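Local coordinates for ABC-type transport auxiliary lipoprotein component domain-containing protein (Xanthomonas campestris pv. campestris, PDB 2IQI) that is of unknown function but probably serves as the auxiliary lipoprotein component of an ABC-type transport system, at residues P23-V28 / S84-A89; V28-L33 / T180-S185; L126-L131 / T171-W176; P15-T20 / A165-T170. All blocks are in the same frame, centred on the assembly; numbering follows the deposited sequence.

Contact 1. Residues P23-V28 / S84-A89; sequences PAWPQV and SGKIAA
Lys86 lays its long aliphatic chain across Trp25 at about a right angle, with CG of Lys86 4.0 Å from CB of Trp25 and close to the edge of the indole. The lysine chain leaves beside its own backbone N (chi1 -54°) and bends again at chi2, which carries it along the backbone of 23-28. Its ammonium ends near a backbone carbonyl, NZ of Lys86 making a weak hydrogen bond of 3.3 Å to O of Trp25. Lysine suits this place because its methylenes can pack along the CB and ring edge of the tryptophan while the charge reaches backbone carbonyl oxygens. Further along the same edge of the indole, CB of Ser84 meets CZ3 of Trp25 at 4.1 Å.

The backbones are joined by one nearly straight bond, N of Val28 to O of Lys86, 2.9 Å long. Beside it Val28 and Ile87 lie side by side and point the same way, their branched chains meeting at CG2 of Val28 and CB of Ile87. Gln27, bent at chi2, brings NE2 to O of Gly85 in a weak bond of 2.8 Å. Gly85 has a positive phi where helix 69-82 has ended, and Ser84 forms an ST turn there: its OG accepts from N of Lys86, and is also bonded to O of Phe81. Trp25 rests on Val174 and Lys86 on Leu178 of helix 155-185, while Ile87 packs against Leu32 of strand 31-34.

Contact 2. Residues V28-L33 / T180-S185; sequences VSWQLL and TGQQDS
Trp30 and Gln182 join the approach to strand 31-34 to the last turns of helix 155-185, a helix-on-sheet packing in an alpha/beta fold whose strand 31-34 runs parallel to both 89-91 and 101-110. The polar part of the contact is a single direct hydrogen bond, from NE1 of Trp30 to OE1 of Gln182, 3.1 Å long. The acceptor lies in the ring plane of the indole, and the donor lies in the carbonyl plane of the amide; the two flat groups are 28° apart. Glutamine suits the site because its chain, leaving anti to the backbone N (chi1 -172°) and then bending at chi2, turns an amide oxygen toward the one N-H of the indole. That oxygen has a second donor in a water, which also accepts a weak bond from N of Ser29, making a water bridge, weak on its Ser29 side, from the backbone of 28-33 to the helix.

The remaining contacts are van der Waals. CZ2 of Trp30 comes within 3.6 Å of CA of Gly181; with no side chain on the glycine, the large ring lies close to the helix backbone. CG2 of Val28 lies over one face of the same ring, while its CG1 slides past the Gln182 amide. Tyr101 of strand 101-110 meets the Trp30 ring edge-to-face and also touches Ser185, so the indole is packed between helix and sheet. One turn after Gly181, CB of Ser185 touches CD1 of Trp30 at 3.9 Å.

Contact 3. Residues L126-L131 / T171-W176; sequences LNAKLL and TELVGW
Leu173 and Trp176 carry the helix side of this contact, reaching down onto Leu126, Ala128 and Leu130, the alternate residues of strand 126-131 whose side chains point toward the helix.

Leu173 divides its two methyls between two strand residues. CD1 of Leu173 meets CD1 of Leu126 tip to tip at 4.1 Å, and CD2 of Leu173 sits 3.7 Å from CB of Ala128. The small alanine lets both Leu173 and the following tryptophan come down close to the strand. Val174 turns to another neighbour, packing on Ala80 and Phe81 of helix 69-82, which Leu173 also touches through Val77.

Trp176 leaves its backbone with CG anti to N (chi1 171°), which swings the indole out from the helix and over the strand. Its six-membered ring leads: CZ3 of Trp176 lies 3.8 Å from CB of Ala128, and CH2 of Trp176 comes to 3.7 Å from O of Ala128. The same CH2 carbon approaches CB of Leu130 at 4.2 Å. A large flat side chain suits this place because it spans two strand residues at once, and Phe144 of strand 137-149 meets it edge-to-face.

No hydrogen bond crosses between the two segments, so apolar packing does the holding. The segment axes are 10.6 Å apart and nearly parallel, at 17°, the spacing and alignment characteristic of a helix packed on a beta-sheet face in an alpha/beta sandwich.

Contact 4. Residues P15-T20 / A165-T170; sequences PTVRVT and ALTQVT
Val17 and Thr167 bury the most surface here, their side chains sliding past each other in opposite directions as the extended loop 15-20 runs over residues 165-170 of helix 155-185. Val17 turns both methyls to the helix, where they lie against Thr167, and CG2 also reaches Leu166. The side chains of Val17 and Leu166 cross at about a right angle, CG2 of Val17 coming within 3.6 Å of CB of Leu166. OG1 of Thr167 lies 3.7 Å from CG2 of Val17, with CG1 only slightly farther. A branched valine suits an extended loop and offers a broad apolar surface to the helix. Pro15 adds a lighter touch on Leu166.

Thr167 uses both branches. With chi1 at -63°, OG1 stands beside its own backbone N and bonds back to O of Glu163 in the preceding turn, while CG2 faces the carbonyl of Arg18. A water donates to OG1 of Thr167 at 2.7 Å and accepts from N of Arg18 at 3.2 Å, bridging loop and helix.

Val19 points the same way as Val17, its alternate neighbour, and puts CG2 3.7 Å from CG2 of Thr170. The hydroxyl of that threonine is turned back to its helix: OG1 of Thr170 donates to O of Leu166 over 2.8 Å, from the face of the carbonyl opposite to that used by N of Thr170. Val19 also packs on Ala80 of helix 69-82.

The chemistry is therefore divided. Val17, Val19, Pro15 and Leu166, with the methyls of Thr167 and Thr170, make the apolar interface, the threonine hydroxyls are bonded within the helix, and the polar link across the two segments runs through a water, with no direct hydrogen bond between them.

How the contacts relate
Helix 155-185 links the set: contacts 4, 3 and 2 follow one another along it, with 13 Å between the centres of contacts 3 and 4 and 12 Å between those of contacts 2 and 3. Contacts 2 and 4 do not touch, their nearest atoms being about 10 Å apart. Contact 1 shares Val28 with contact 2, 10 Å away between centres, and O of Ala89 probably accepts a hydrogen bond from N of Leu32 at 2.8 Å. Trp25 ties contact 1 to contact 3, its NE1 lying 3.3 Å from CA of Gly175, and it also touches Val19 of contact 4. Contacts 2 and 3 reach the same sheet and meet where Leu130 packs on Gly181.

Contact 1. Residues P23-V28 / S84-A89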
loop_
_atom_site.group_PDB
_atom_site.type_symbol
_atom_site.label_atom_id
_atom_site.label_comp_id
_atom_site.label_asym_id
_atom_site.label_seq_id
_atom_site.Cartn_x
_atom_site.Cartn_y
_atom_site.Cartn_z
ATOM N N PRO A 23 -7.071 -4.095 -18.051
ATOM C CA PRO A 23 -7.870 -4.989 -18.878
ATOM C C PRO A 23 -7.450 -6.420 -18.802
ATOM O O PRO A 23 -8.222 -7.272 -19.169
ATOM C CB PRO A 23 -7.651 -4.453 -20.302
ATOM C CG PRO A 23 -7.392 -3.010 -20.084
ATOM C CD PRO A 23 -6.444 -3.058 -18.888
ATOM N N ALA A 24 -6.271 -6.709 -18.288
ATOM C CA ALA A 24 -5.884 -8.099 -18.195
ATOM C C ALA A 24 -6.103 -8.741 -16.829
ATOM O O ALA A 24 -5.660 -9.892 -16.596
ATOM C CB ALA A 24 -4.447 -8.270 -18.653
ATOM N N TRP A 25 -6.743 -8.021 -15.912
ATOM C CA TRP A 25 -7.038 -8.620 -14.632
ATOM C C TRP A 25 -8.257 -9.507 -14.821
ATOM O O TRP A 25 -9.263 -9.060 -15.394
ATOM C CB TRP A 25 -7.328 -7.576 -13.556
ATOM C CG TRP A 25 -6.151 -6.698 -13.140
ATOM C CD1 TRP A 25 -4.821 -6.944 -13.333
ATOM C CD2 TRP A 25 -6.218 -5.459 -12.413
ATOM N NE1 TRP A 25 -4.069 -5.938 -12.805
ATOM C CE2 TRP A 25 -4.895 -5.011 -12.232
ATOM C CE3 TRP A 25 -7.271 -4.693 -11.891
ATOM C CZ2 TRP A 25 -4.590 -3.815 -11.582
ATOM C CZ3 TRP A 25 -6.959 -3.496 -11.238
ATOM C CH2 TRP A 25 -5.631 -3.070 -11.099
ATOM N N PRO A 26 -8.206 -10.751 -14.300
ATOM C CA PRO A 26 -9.388 -11.595 -14.374
ATOM C C PRO A 26 -10.546 -10.932 -13.639
ATOM O O PRO A 26 -10.342 -10.277 -12.581
ATOM C CB PRO A 26 -8.972 -12.863 -13.619
ATOM C CG PRO A 26 -7.873 -12.435 -12.752
ATOM C CD PRO A 26 -7.132 -11.397 -13.540
ATOM N N GLN A 27 -11.735 -11.067 -14.237
ATOM C CA GLN A 27 -13.002 -10.819 -13.564
ATOM C C GLN A 27 -13.320 -12.052 -12.748
ATOM O O GLN A 27 -13.443 -13.128 -13.311
ATOM C CB GLN A 27 -14.095 -10.566 -14.577
ATOM C CG GLN A 27 -15.353 -10.032 -13.932
ATOM C CD GLN A 27 -16.106 -9.068 -14.832
ATOM O OE1 GLN A 27 -16.289 -9.323 -16.037
ATOM N NE2 GLN A 27 -16.547 -7.946 -14.253
ATOM N N VAL A 28 -13.414 -11.914 -11.429
ATOM C CA VAL A 28 -13.551 -13.080 -10.566
ATOM C C VAL A 28 -14.942 -13.167 -9.940
ATOM O O VAL A 28 -15.795 -12.317 -10.188
ATOM C CB VAL A 28 -12.473 -13.146 -9.447
ATOM C CG1 VAL A 28 -11.052 -13.075 -10.033
ATOM C CG2 VAL A 28 -12.715 -12.080 -8.411
ATOM N N SER A 84 -12.486 -1.390 -9.494
ATOM C CA SER A 84 -11.852 -2.084 -10.600
ATOM C C SER A 84 -12.845 -2.676 -11.555
ATOM O O SER A 84 -12.547 -2.816 -12.736
ATOM C CB SER A 84 -10.922 -3.165 -10.107
ATOM O OG SER A 84 -11.647 -4.155 -9.429
ATOM N N GLY A 85 -14.027 -3.032 -11.053
ATOM C CA GLY A 85 -14.997 -3.769 -11.850
ATOM C C GLY A 85 -14.670 -5.253 -11.913
ATOM O O GLY A 85 -15.424 -6.025 -12.474
ATOM N N LYS A 86 -13.576 -5.682 -11.298
ATOM C CA LYS A 86 -13.129 -7.068 -11.420
ATOM C C LYS A 86 -13.634 -7.997 -10.320
ATOM O O LYS A 86 -13.611 -9.216 -10.482
ATOM C CB LYS A 86 -11.605 -7.124 -11.543
ATOM C CG LYS A 86 -11.034 -6.259 -12.685
ATOM C CD LYS A 86 -11.387 -6.816 -14.049
ATOM C CE LYS A 86 -11.078 -5.801 -15.123
ATOM N NZ LYS A 86 -10.971 -6.436 -16.461
ATOM N N ILE A 87 -14.116 -7.419 -9.224
ATOM C CA ILE A 87 -14.504 -8.194 -8.037
ATOM C C ILE A 87 -15.684 -7.551 -7.305
ATOM O O ILE A 87 -15.597 -6.430 -6.833
ATOM C CB ILE A 87 -13.317 -8.383 -7.051
ATOM C CG1 ILE A 87 -13.745 -9.183 -5.836
ATOM C CG2 ILE A 87 -12.741 -7.043 -6.608
ATOM C CD1 ILE A 87 -12.599 -9.722 -5.054
ATOM N N ALA A 88 -16.780 -8.292 -7.206
ATOM C CA ALA A 88 -18.004 -7.748 -6.675
ATOM C C ALA A 88 -17.978 -7.751 -5.165
ATOM O O ALA A 88 -18.719 -6.990 -4.559
ATOM C CB ALA A 88 -19.232 -8.514 -7.210
ATOM N N ALA A 89 -17.140 -8.577 -4.546
ATOM C CA ALA A 89 -17.172 -8.670 -3.084
ATOM C C ALA A 89 -15.834 -8.428 -2.382
ATOM O O ALA A 89 -15.006 -9.325 -2.273
ATOM C CB ALA A 89 -17.805 -10.012 -2.629
#

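Contact 2. Residues V28-L33 / T180-S185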
loop_
_atom_site.group_PDB
_atom_site.type_symbol
_atom_site.label_atom_id
_atom_site.label_comp_id
_atom_site.label_asym_id
_atom_site.label_seq_id
_atom_site.Cartn_x
_atom_site.Cartn_y
_atom_site.Cartn_z
ATOM N N VAL A 28 -13.414 -11.914 -11.429
ATOM C CA VAL A 28 -13.551 -13.080 -10.566
ATOM C C VAL A 28 -14.942 -13.167 -9.940
ATOM O O VAL A 28 -15.795 -12.317 -10.188
ATOM C CB VAL A 28 -12.473 -13.146 -9.447
ATOM C CG1 VAL A 28 -11.052 -13.075 -10.033
ATOM C CG2 VAL A 28 -12.715 -12.080 -8.411
ATOM N N SER A 29 -15.174 -14.200 -9.135
ATOM C CA SER A 29 -16.428 -14.298 -8.386
ATOM C C SER A 29 -16.243 -14.854 -6.953
ATOM O O SER A 29 -17.237 -15.080 -6.246
ATOM C CB SER A 29 -17.429 -15.148 -9.144
ATOM O OG SER A 29 -17.098 -16.501 -8.931
ATOM N N TRP A 30 -14.985 -15.087 -6.539
ATOM C CA TRP A 30 -14.700 -15.318 -5.124
ATOM C C TRP A 30 -14.777 -13.969 -4.358
ATOM O O TRP A 30 -15.044 -12.891 -4.960
ATOM C CB TRP A 30 -13.382 -16.072 -4.908
ATOM C CG TRP A 30 -12.274 -15.596 -5.783
ATOM C CD1 TRP A 30 -11.953 -16.065 -7.004
ATOM C CD2 TRP A 30 -11.352 -14.536 -5.506
ATOM N NE1 TRP A 30 -10.882 -15.381 -7.513
ATOM C CE2 TRP A 30 -10.499 -14.427 -6.616
ATOM C CE3 TRP A 30 -11.168 -13.658 -4.424
ATOM C CZ2 TRP A 30 -9.451 -13.485 -6.679
ATOM C CZ3 TRP A 30 -10.123 -12.709 -4.491
ATOM C CH2 TRP A 30 -9.278 -12.643 -5.608
ATOM N N GLN A 31 -14.596 -14.031 -3.036
ATOM C CA GLN A 31 -14.900 -12.905 -2.191
ATOM C C GLN A 31 -13.702 -12.621 -1.360
ATOM O O GLN A 31 -13.053 -13.571 -0.887
ATOM C CB GLN A 31 -16.090 -13.201 -1.304
ATOM C CG GLN A 31 -17.381 -13.377 -2.092
ATOM C CD GLN A 31 -18.645 -13.209 -1.242
ATOM O OE1 GLN A 31 -19.731 -12.936 -1.792
ATOM N NE2 GLN A 31 -18.509 -13.345 0.101
ATOM N N LEU A 32 -13.411 -11.319 -1.191
ATOM C CA LEU A 32 -12.165 -10.881 -0.615
ATOM C C LEU A 32 -12.341 -10.092 0.660
ATOM O O LEU A 32 -13.081 -9.096 0.725
ATOM C CB LEU A 32 -11.332 -10.082 -1.633
ATOM C CG LEU A 32 -9.903 -9.621 -1.250
ATOM C CD1 LEU A 32 -8.965 -10.780 -0.916
ATOM C CD2 LEU A 32 -9.294 -8.762 -2.334
ATOM N N LEU A 33 -11.637 -10.543 1.681
ATOM C CA LEU A 33 -11.560 -9.793 2.907
ATOM C C LEU A 33 -10.178 -9.120 2.954
ATOM O O LEU A 33 -9.156 -9.826 2.917
ATOM C CB LEU A 33 -11.786 -10.689 4.144
ATOM C CG LEU A 33 -11.317 -9.994 5.436
ATOM C CD1 LEU A 33 -12.272 -8.888 5.777
ATOM C CD2 LEU A 33 -11.107 -10.923 6.638
ATOM N N THR A 180 -3.405 -14.061 -8.536
ATOM C CA THR A 180 -3.049 -15.165 -7.666
ATOM C C THR A 180 -4.316 -15.852 -7.120
ATOM O O THR A 180 -4.424 -17.080 -7.141
ATOM C CB THR A 180 -2.146 -14.724 -6.500
ATOM O OG1 THR A 180 -1.037 -13.943 -6.990
ATOM C CG2 THR A 180 -1.632 -15.933 -5.779
ATOM N N GLY A 181 -5.284 -15.058 -6.683
ATOM C CA GLY A 181 -6.522 -15.600 -6.194
ATOM C C GLY A 181 -7.158 -16.516 -7.206
ATOM O O GLY A 181 -7.523 -17.645 -6.888
ATOM N N GLN A 182 -7.278 -16.014 -8.423
ATOM C CA GLN A 182 -7.909 -16.712 -9.517
ATOM C C GLN A 182 -7.162 -17.991 -9.942
ATOM O O GLN A 182 -7.785 -18.975 -10.312
ATOM C CB GLN A 182 -8.065 -15.757 -10.693
ATOM C CG GLN A 182 -8.887 -16.275 -11.878
ATOM C CD GLN A 182 -10.321 -16.680 -11.516
ATOM O OE1 GLN A 182 -10.766 -16.605 -10.355
ATOM N NE2 GLN A 182 -11.048 -17.113 -12.521
ATOM N N GLN A 183 -5.838 -18.003 -9.880
ATOM C CA GLN A 183 -5.132 -19.211 -10.260
ATOM C C GLN A 183 -5.334 -20.248 -9.194
ATOM O O GLN A 183 -5.339 -21.445 -9.502
ATOM C CB GLN A 183 -3.652 -18.965 -10.581
ATOM C CG GLN A 183 -3.512 -18.402 -11.997
ATOM C CD GLN A 183 -2.161 -17.740 -12.329
ATOM O OE1 GLN A 183 -1.294 -17.527 -11.450
ATOM N NE2 GLN A 183 -1.984 -17.409 -13.617
ATOM N N ASP A 184 -5.508 -19.805 -7.949
ATOM C CA ASP A 184 -5.737 -20.745 -6.854
ATOM C C ASP A 184 -7.149 -21.275 -6.956
ATOM O O ASP A 184 -7.373 -22.458 -6.768
ATOM C CB ASP A 184 -5.556 -20.117 -5.492
ATOM C CG ASP A 184 -5.821 -21.106 -4.359
ATOM O OD1 ASP A 184 -6.950 -21.150 -3.820
ATOM O OD2 ASP A 184 -4.893 -21.849 -3.995
ATOM N N SER A 185 -8.093 -20.397 -7.275
ATOM C CA SER A 185 -9.489 -20.776 -7.260
ATOM C C SER A 185 -9.762 -21.879 -8.271
ATOM O O SER A 185 -10.620 -22.724 -8.055
ATOM C CB SER A 185 -10.369 -19.567 -7.521
ATOM O OG SER A 185 -11.383 -19.888 -8.442
HETATM O O HOH W 1 -13.330 -16.756 -10.489
#

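Contact 3. Residues L126-L131 / T171-W176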
loop_
_atom_site.group_PDB
_atom_site.type_symbol
_atom_site.label_atom_id
_atom_site.label_comp_id
_atom_site.label_asym_id
_atom_site.label_seq_id
_atom_site.Cartn_x
_atom_site.Cartn_y
_atom_site.Cartn_z
ATOM N N LEU A 126 6.344 -3.338 1.527
ATOM C CA LEU A 126 5.334 -4.146 2.219
ATOM C C LEU A 126 5.258 -5.624 1.735
ATOM O O LEU A 126 5.715 -5.950 0.614
ATOM C CB LEU A 126 3.973 -3.469 2.174
ATOM C CG LEU A 126 3.365 -3.242 0.781
ATOM C CD1 LEU A 126 2.684 -4.528 0.257
ATOM C CD2 LEU A 126 2.422 -1.968 0.673
ATOM N N ASN A 127 4.683 -6.505 2.572
ATOM C CA ASN A 127 4.510 -7.905 2.215
ATOM C C ASN A 127 3.045 -8.316 2.307
ATOM O O ASN A 127 2.396 -8.124 3.342
ATOM C CB ASN A 127 5.351 -8.764 3.146
ATOM C CG ASN A 127 5.218 -10.242 2.868
ATOM O OD1 ASN A 127 4.410 -10.933 3.515
ATOM N ND2 ASN A 127 6.016 -10.753 1.916
ATOM N N ALA A 128 2.513 -8.869 1.224
ATOM C CA ALA A 128 1.139 -9.356 1.207
ATOM C C ALA A 128 1.110 -10.859 1.250
ATOM O O ALA A 128 1.852 -11.530 0.545
ATOM C CB ALA A 128 0.418 -8.888 -0.055
ATOM N N LYS A 129 0.242 -11.392 2.083
ATOM C CA LYS A 129 -0.072 -12.789 2.011
ATOM C C LYS A 129 -1.499 -12.844 1.544
ATOM O O LYS A 129 -2.334 -12.021 1.983
ATOM C CB LYS A 129 0.000 -13.391 3.397
ATOM C CG LYS A 129 1.371 -13.437 3.975
ATOM C CD LYS A 129 1.325 -14.133 5.286
ATOM C CE LYS A 129 2.710 -14.618 5.572
ATOM N NZ LYS A 129 3.746 -13.553 5.710
ATOM N N LEU A 130 -1.788 -13.792 0.667
ATOM C CA LEU A 130 -3.141 -14.150 0.349
ATOM C C LEU A 130 -3.408 -15.519 0.970
ATOM O O LEU A 130 -2.692 -16.486 0.717
ATOM C CB LEU A 130 -3.325 -14.189 -1.162
ATOM C CG LEU A 130 -4.759 -14.464 -1.600
ATOM C CD1 LEU A 130 -5.673 -13.283 -1.162
ATOM C CD2 LEU A 130 -4.855 -14.705 -3.074
ATOM N N LEU A 131 -4.416 -15.590 1.817
ATOM C CA LEU A 131 -4.802 -16.823 2.512
ATOM C C LEU A 131 -6.150 -17.293 2.021
ATOM O O LEU A 131 -7.003 -16.486 1.628
ATOM C CB LEU A 131 -4.892 -16.580 4.009
ATOM C CG LEU A 131 -3.553 -16.308 4.689
ATOM C CD1 LEU A 131 -3.736 -15.724 6.087
ATOM C CD2 LEU A 131 -2.745 -17.631 4.771
ATOM N N THR A 171 -1.594 -0.599 -7.173
ATOM C CA THR A 171 -1.872 -1.178 -8.497
ATOM C C THR A 171 -1.231 -2.574 -8.589
ATOM O O THR A 171 -1.778 -3.512 -9.208
ATOM C CB THR A 171 -1.352 -0.268 -9.636
ATOM O OG1 THR A 171 -2.037 0.983 -9.589
ATOM C CG2 THR A 171 -1.629 -0.863 -10.936
ATOM N N GLU A 172 -0.061 -2.712 -7.985
ATOM C CA GLU A 172 0.630 -3.979 -8.046
ATOM C C GLU A 172 -0.068 -4.980 -7.121
ATOM O O GLU A 172 -0.062 -6.175 -7.385
ATOM C CB GLU A 172 2.121 -3.803 -7.710
ATOM C CG GLU A 172 2.960 -3.165 -8.828
ATOM C CD GLU A 172 4.448 -2.825 -8.422
ATOM O OE1 GLU A 172 5.058 -3.466 -7.492
ATOM O OE2 GLU A 172 5.019 -1.902 -9.082
ATOM N N LEU A 173 -0.674 -4.489 -6.050
ATOM C CA LEU A 173 -1.294 -5.379 -5.078
ATOM C C LEU A 173 -2.583 -5.964 -5.615
ATOM O O LEU A 173 -2.800 -7.167 -5.596
ATOM C CB LEU A 173 -1.617 -4.626 -3.801
ATOM C CG LEU A 173 -0.514 -4.592 -2.775
ATOM C CD1 LEU A 173 -0.772 -3.520 -1.682
ATOM C CD2 LEU A 173 -0.530 -6.002 -2.226
ATOM N N VAL A 174 -3.433 -5.071 -6.081
ATOM C CA VAL A 174 -4.696 -5.428 -6.599
ATOM C C VAL A 174 -4.556 -6.490 -7.688
ATOM O O VAL A 174 -5.306 -7.484 -7.698
ATOM C CB VAL A 174 -5.406 -4.183 -7.081
ATOM C CG1 VAL A 174 -6.545 -4.532 -8.022
ATOM C CG2 VAL A 174 -5.945 -3.424 -5.883
ATOM N N GLY A 175 -3.587 -6.298 -8.584
ATOM C CA GLY A 175 -3.467 -7.113 -9.770
ATOM C C GLY A 175 -2.932 -8.442 -9.351
ATOM O O GLY A 175 -3.272 -9.464 -9.921
ATOM N N TRP A 176 -2.107 -8.453 -8.323
ATOM C CA TRP A 176 -1.489 -9.707 -7.911
ATOM C C TRP A 176 -2.469 -10.502 -7.098
ATOM O O TRP A 176 -2.378 -11.718 -7.065
ATOM C CB TRP A 176 -0.240 -9.424 -7.113
ATOM C CG TRP A 176 0.362 -10.556 -6.483
ATOM C CD1 TRP A 176 1.285 -11.406 -7.027
ATOM C CD2 TRP A 176 0.155 -10.981 -5.139
ATOM N NE1 TRP A 176 1.649 -12.360 -6.097
ATOM C CE2 TRP A 176 0.957 -12.124 -4.934
ATOM C CE3 TRP A 176 -0.661 -10.532 -4.089
ATOM C CZ2 TRP A 176 0.979 -12.807 -3.713
ATOM C CZ3 TRP A 176 -0.636 -11.226 -2.868
ATOM C CH2 TRP A 176 0.179 -12.337 -2.693
#

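Contact 4. Residues P15-T20 / A165-T170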
loop_
_atom_site.group_PDB
_atom_site.type_symbol
_atom_site.label_atom_id
_atom_site.label_comp_id
_atom_site.label_asym_id
_atom_site.label_seq_id
_atom_site.Cartn_x
_atom_site.Cartn_y
_atom_site.Cartn_z
ATOM N N PRO A 15 -3.113 12.497 0.143
ATOM C CA PRO A 15 -3.050 12.021 -1.215
ATOM C C PRO A 15 -4.364 11.432 -1.690
ATOM O O PRO A 15 -5.193 10.980 -0.903
ATOM C CB PRO A 15 -1.955 10.952 -1.166
ATOM C CG PRO A 15 -1.153 11.303 0.036
ATOM C CD PRO A 15 -2.206 11.752 1.011
ATOM N N THR A 16 -4.512 11.454 -3.004
ATOM C CA THR A 16 -5.675 10.976 -3.706
ATOM C C THR A 16 -5.166 9.883 -4.599
ATOM O O THR A 16 -4.306 10.125 -5.452
ATOM C CB THR A 16 -6.248 12.088 -4.542
ATOM O OG1 THR A 16 -6.637 13.118 -3.646
ATOM C CG2 THR A 16 -7.479 11.618 -5.314
ATOM N N VAL A 17 -5.663 8.683 -4.358
ATOM C CA VAL A 17 -5.228 7.507 -5.045
ATOM C C VAL A 17 -6.423 6.940 -5.759
ATOM O O VAL A 17 -7.292 6.338 -5.150
ATOM C CB VAL A 17 -4.661 6.446 -4.073
ATOM C CG1 VAL A 17 -4.536 5.102 -4.763
ATOM C CG2 VAL A 17 -3.338 6.888 -3.516
ATOM N N ARG A 18 -6.425 7.131 -7.072
ATOM C CA ARG A 18 -7.337 6.465 -8.003
ATOM C C ARG A 18 -6.572 5.399 -8.811
ATOM O O ARG A 18 -5.607 5.702 -9.500
ATOM C CB ARG A 18 -8.021 7.524 -8.889
ATOM C CG ARG A 18 -8.482 8.716 -8.046
ATOM C CD ARG A 18 -9.668 9.483 -8.594
ATOM N NE ARG A 18 -10.281 10.319 -7.557
ATOM C CZ ARG A 18 -11.201 9.910 -6.669
ATOM N NH1 ARG A 18 -11.647 8.655 -6.636
ATOM N NH2 ARG A 18 -11.677 10.776 -5.783
ATOM N N VAL A 19 -6.976 4.139 -8.684
ATOM C CA VAL A 19 -6.273 3.054 -9.395
ATOM C C VAL A 19 -7.013 2.635 -10.653
ATOM O O VAL A 19 -8.177 2.223 -10.605
ATOM C CB VAL A 19 -6.060 1.840 -8.528
ATOM C CG1 VAL A 19 -5.635 0.696 -9.360
ATOM C CG2 VAL A 19 -5.010 2.139 -7.497
ATOM N N THR A 20 -6.312 2.761 -11.774
ATOM C CA THR A 20 -6.858 2.445 -13.072
ATOM C C THR A 20 -6.934 0.934 -13.239
ATOM O O THR A 20 -5.910 0.247 -13.180
ATOM C CB THR A 20 -5.989 3.033 -14.229
ATOM O OG1 THR A 20 -5.864 4.452 -14.073
ATOM C CG2 THR A 20 -6.592 2.710 -15.620
ATOM N N ALA A 165 3.813 6.715 -5.173
ATOM C CA ALA A 165 4.213 5.415 -4.623
ATOM C C ALA A 165 3.003 4.608 -4.148
ATOM O O ALA A 165 2.924 3.372 -4.348
ATOM C CB ALA A 165 5.189 5.580 -3.495
ATOM N N LEU A 166 2.061 5.304 -3.517
ATOM C CA LEU A 166 0.847 4.682 -3.082
ATOM C C LEU A 166 0.121 4.136 -4.253
ATOM O O LEU A 166 -0.349 3.003 -4.180
ATOM C CB LEU A 166 -0.083 5.675 -2.400
ATOM C CG LEU A 166 -0.073 5.545 -0.896
ATOM C CD1 LEU A 166 -0.419 6.893 -0.250
ATOM C CD2 LEU A 166 -1.003 4.421 -0.507
ATOM N N THR A 167 -0.006 4.941 -5.315
ATOM C CA THR A 167 -0.806 4.548 -6.468
ATOM C C THR A 167 -0.156 3.324 -7.114
ATOM O O THR A 167 -0.837 2.317 -7.362
ATOM C CB THR A 167 -0.992 5.704 -7.462
ATOM O OG1 THR A 167 -1.710 6.756 -6.819
ATOM C CG2 THR A 167 -1.771 5.272 -8.720
ATOM N N GLN A 168 1.161 3.381 -7.317
ATOM C CA GLN A 168 1.884 2.257 -7.925
ATOM C C GLN A 168 1.856 0.951 -7.098
ATOM O O GLN A 168 1.593 -0.098 -7.677
ATOM C CB GLN A 168 3.301 2.649 -8.337
ATOM C CG GLN A 168 4.097 1.512 -8.896
ATOM C CD GLN A 168 5.556 1.866 -9.219
ATOM O OE1 GLN A 168 5.899 3.022 -9.440
ATOM N NE2 GLN A 168 6.409 0.848 -9.271
ATOM N N VAL A 169 2.083 0.996 -5.775
ATOM C CA VAL A 169 2.066 -0.250 -4.977
ATOM C C VAL A 169 0.671 -0.855 -4.925
ATOM O O VAL A 169 0.545 -2.071 -5.020
ATOM C CB VAL A 169 2.761 -0.153 -3.537
ATOM C CG1 VAL A 169 1.871 0.452 -2.464
ATOM C CG2 VAL A 169 3.257 -1.510 -3.080
ATOM N N THR A 170 -0.363 -0.009 -4.796
ATOM C CA THR A 170 -1.749 -0.462 -4.731
ATOM C C THR A 170 -2.079 -1.151 -6.058
ATOM O O THR A 170 -2.750 -2.172 -6.072
ATOM C CB THR A 170 -2.735 0.721 -4.498
ATOM O OG1 THR A 170 -2.419 1.380 -3.271
ATOM C CG2 THR A 170 -4.176 0.276 -4.445
HETATM O O HOH W 2 -3.635 8.172 -8.115
#